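Local atomic coordinates of pectinesterase (Sitophilus oryzae, PDB entry 4PMH), a protein that probably helps digest plant cell walls by hydrolysing the methyl esters of pectin, releasing methanol and leaving de-esterified polygalacturonate. Residues I313-I319 with W357-G363. Sequence-based numbering, arbitrary orientation.
Sequences IIKESTI and WEYNNSG
I314 and K315 pair in parallel with E358 and Y359 near one end of the right-handed parallel beta-helix of the pectinesterase fold. Strand 355-359 is the outermost strand of its sheet. Both chains turn after the strands, at E316 and N360, which have left-handed backbone angles. The backbones meet again where I319 N donates to S362 O.

The tight part lies between the two bends, where the buried side chain of N361 sits. Its OD1 accepts from S317 N at 2.9 Å. Its ND2 donates to I314 O, 59° out of the carbonyl plane, while Y359 N reaches the same oxygen from the opposite face. ND2 also donates to E358 OE2 at 3.0 Å, on that oxygen's anti lone pair. Together the three bonds hold the amide in one rotation, and E358 is itself held by a salt bridge from its OE1 to R10. I314 CG2 and I319 CD1 pack against ND2. With an alanine in place of N361, S317 N would probably lose its acceptor and E358 OE2 one of its donors.

The side of Y359, E316 and N360 is more open to solvent. K315 runs extended alongside the Y359 ring, with CE 3.6 Å from Y359 CD2, and its NZ goes on to F21 O. E316 also lies beside this ring, and its OE1 pairs with K271. N360 CB lies over one face of the Y359 ring, and CG anti to the backbone N (chi1 -158°) carries the amide toward E316. From there N360 ND2 donates to E316 OE2 at 3.1 Å, meeting it from above the carboxylate plane.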
loop_
_atom_site.group_PDB
_atom_site.type_symbol
_atom_site.label_atom_id
_atom_site.label_comp_id
_atom_site.label_asym_id
_atom_site.label_seq_id
_atom_site.Cartn_x
_atom_site.Cartn_y
_atom_site.Cartn_z
ATOM N N ILE A 313 -5.943 5.859 -10.990
ATOM C CA ILE A 313 -6.755 7.048 -11.181
ATOM C C ILE A 313 -6.804 7.871 -9.890
ATOM O O ILE A 313 -7.124 7.346 -8.823
ATOM C CB ILE A 313 -8.154 6.655 -11.639
ATOM C CG1 ILE A 313 -8.046 6.133 -13.076
ATOM C CG2 ILE A 313 -9.118 7.852 -11.543
ATOM C CD1 ILE A 313 -9.333 5.554 -13.590
ATOM N N ILE A 314 -6.453 9.153 -9.996
ATOM C CA ILE A 314 -6.624 10.105 -8.895
ATOM C C ILE A 314 -7.775 11.018 -9.262
ATOM O O ILE A 314 -7.688 11.773 -10.226
ATOM C CB ILE A 314 -5.360 10.909 -8.632
ATOM C CG1 ILE A 314 -4.222 9.969 -8.240
ATOM C CG2 ILE A 314 -5.597 11.926 -7.520
ATOM C CD1 ILE A 314 -2.850 10.592 -8.314
ATOM N N LYS A 315 -8.866 10.904 -8.511
ATOM C CA LYS A 315 -10.127 11.589 -8.812
ATOM C C LYS A 315 -10.607 12.457 -7.644
ATOM O O LYS A 315 -10.626 11.994 -6.504
ATOM C CB LYS A 315 -11.199 10.537 -9.078
ATOM C CG LYS A 315 -12.596 11.080 -9.340
ATOM C CD LYS A 315 -13.435 9.990 -9.990
ATOM C CE LYS A 315 -14.871 10.432 -10.246
ATOM N NZ LYS A 315 -15.661 9.309 -10.810
ATOM N N GLU A 316 -11.016 13.700 -7.934
ATOM C CA GLU A 316 -11.617 14.589 -6.928
ATOM C C GLU A 316 -10.809 14.655 -5.639
ATOM O O GLU A 316 -11.330 14.613 -4.534
ATOM C CB GLU A 316 -13.099 14.223 -6.740
ATOM C CG GLU A 316 -13.811 14.446 -8.066
ATOM C CD GLU A 316 -15.278 14.118 -8.086
ATOM O OE1 GLU A 316 -15.801 13.723 -7.039
ATOM O OE2 GLU A 316 -15.898 14.284 -9.164
ATOM N N SER A 317 -9.499 14.756 -5.820
ATOM C CA SER A 317 -8.574 14.830 -4.722
ATOM C C SER A 317 -7.834 16.175 -4.733
ATOM O O SER A 317 -7.799 16.886 -5.747
ATOM C CB SER A 317 -7.593 13.670 -4.793
ATOM O OG SER A 317 -8.251 12.450 -4.506
ATOM N N THR A 318 -7.263 16.497 -3.583
ATOM C CA THR A 318 -6.437 17.668 -3.416
ATOM C C THR A 318 -4.969 17.291 -3.647
ATOM O O THR A 318 -4.443 16.405 -2.991
ATOM C CB THR A 318 -6.616 18.227 -1.996
ATOM O OG1 THR A 318 -7.979 18.670 -1.826
ATOM C CG2 THR A 318 -5.667 19.381 -1.745
ATOM N N ILE A 319 -4.316 17.952 -4.583
ATOM C CA ILE A 319 -2.905 17.691 -4.854
ATOM C C ILE A 319 -2.149 18.972 -4.530
ATOM O O ILE A 319 -2.398 20.010 -5.153
ATOM C CB ILE A 319 -2.675 17.282 -6.310
ATOM C CG1 ILE A 319 -3.566 16.072 -6.666
ATOM C CG2 ILE A 319 -1.213 16.960 -6.552
ATOM C CD1 ILE A 319 -3.422 15.587 -8.098
ATOM N N TRP A 357 -4.143 8.240 -14.739
ATOM C CA TRP A 357 -5.124 9.245 -15.145
ATOM C C TRP A 357 -5.631 10.051 -13.971
ATOM O O TRP A 357 -5.570 9.615 -12.832
ATOM C CB TRP A 357 -6.345 8.593 -15.816
ATOM C CG TRP A 357 -6.044 7.417 -16.718
ATOM C CD1 TRP A 357 -6.048 6.087 -16.369
ATOM C CD2 TRP A 357 -5.740 7.465 -18.102
ATOM N NE1 TRP A 357 -5.744 5.315 -17.454
ATOM C CE2 TRP A 357 -5.551 6.129 -18.538
ATOM C CE3 TRP A 357 -5.593 8.504 -19.028
ATOM C CZ2 TRP A 357 -5.213 5.809 -19.862
ATOM C CZ3 TRP A 357 -5.258 8.185 -20.330
ATOM C CH2 TRP A 357 -5.080 6.836 -20.735
ATOM N N GLU A 358 -6.187 11.219 -14.267
ATOM C CA GLU A 358 -6.797 12.049 -13.238
ATOM C C GLU A 358 -8.176 12.516 -13.674
ATOM O O GLU A 358 -8.446 12.572 -14.857
ATOM C CB GLU A 358 -5.954 13.274 -13.009
ATOM C CG GLU A 358 -4.608 12.999 -12.393
ATOM C CD GLU A 358 -3.790 14.251 -12.398
ATOM O OE1 GLU A 358 -2.902 14.326 -13.247
ATOM O OE2 GLU A 358 -4.081 15.177 -11.609
ATOM N N TYR A 359 -9.012 12.912 -12.719
ATOM C CA TYR A 359 -10.281 13.553 -13.046
ATOM C C TYR A 359 -10.649 14.510 -11.925
ATOM O O TYR A 359 -10.800 14.076 -10.785
ATOM C CB TYR A 359 -11.409 12.524 -13.176
ATOM C CG TYR A 359 -12.778 13.161 -13.416
ATOM C CD1 TYR A 359 -13.054 13.805 -14.607
ATOM C CD2 TYR A 359 -13.789 13.093 -12.462
ATOM C CE1 TYR A 359 -14.291 14.389 -14.844
ATOM C CE2 TYR A 359 -15.038 13.684 -12.692
ATOM C CZ TYR A 359 -15.267 14.335 -13.881
ATOM O OH TYR A 359 -16.497 14.925 -14.147
ATOM N N ASN A 360 -10.799 15.795 -12.243
ATOM C CA ASN A 360 -11.427 16.751 -11.333
ATOM C C ASN A 360 -10.711 16.917 -9.998
ATOM O O ASN A 360 -11.338 16.995 -8.939
ATOM C CB ASN A 360 -12.885 16.317 -11.109
ATOM C CG ASN A 360 -13.768 17.446 -10.643
ATOM O OD1 ASN A 360 -13.427 18.618 -10.797
ATOM N ND2 ASN A 360 -14.927 17.104 -10.091
ATOM N N ASN A 361 -9.387 16.954 -10.051
ATOM C CA ASN A 361 -8.590 17.236 -8.873
ATOM C C ASN A 361 -8.457 18.750 -8.687
ATOM O O ASN A 361 -8.777 19.536 -9.581
ATOM C CB ASN A 361 -7.216 16.569 -8.991
ATOM C CG ASN A 361 -7.305 15.063 -9.063
ATOM O OD1 ASN A 361 -8.125 14.448 -8.374
ATOM N ND2 ASN A 361 -6.469 14.449 -9.929
ATOM N N SER A 362 -8.034 19.160 -7.503
ATOM C CA SER A 362 -7.843 20.560 -7.220
ATOM C C SER A 362 -6.638 20.731 -6.354
ATOM O O SER A 362 -5.967 19.737 -6.020
ATOM C CB SER A 362 -9.097 21.144 -6.563
ATOM O OG SER A 362 -9.433 20.419 -5.407
ATOM N N GLY A 363 -6.355 21.994 -6.002
ATOM C CA GLY A 363 -5.174 22.355 -5.225
ATOM C C GLY A 363 -4.058 22.841 -6.119
ATOM O O GLY A 363 -4.166 22.823 -7.345
#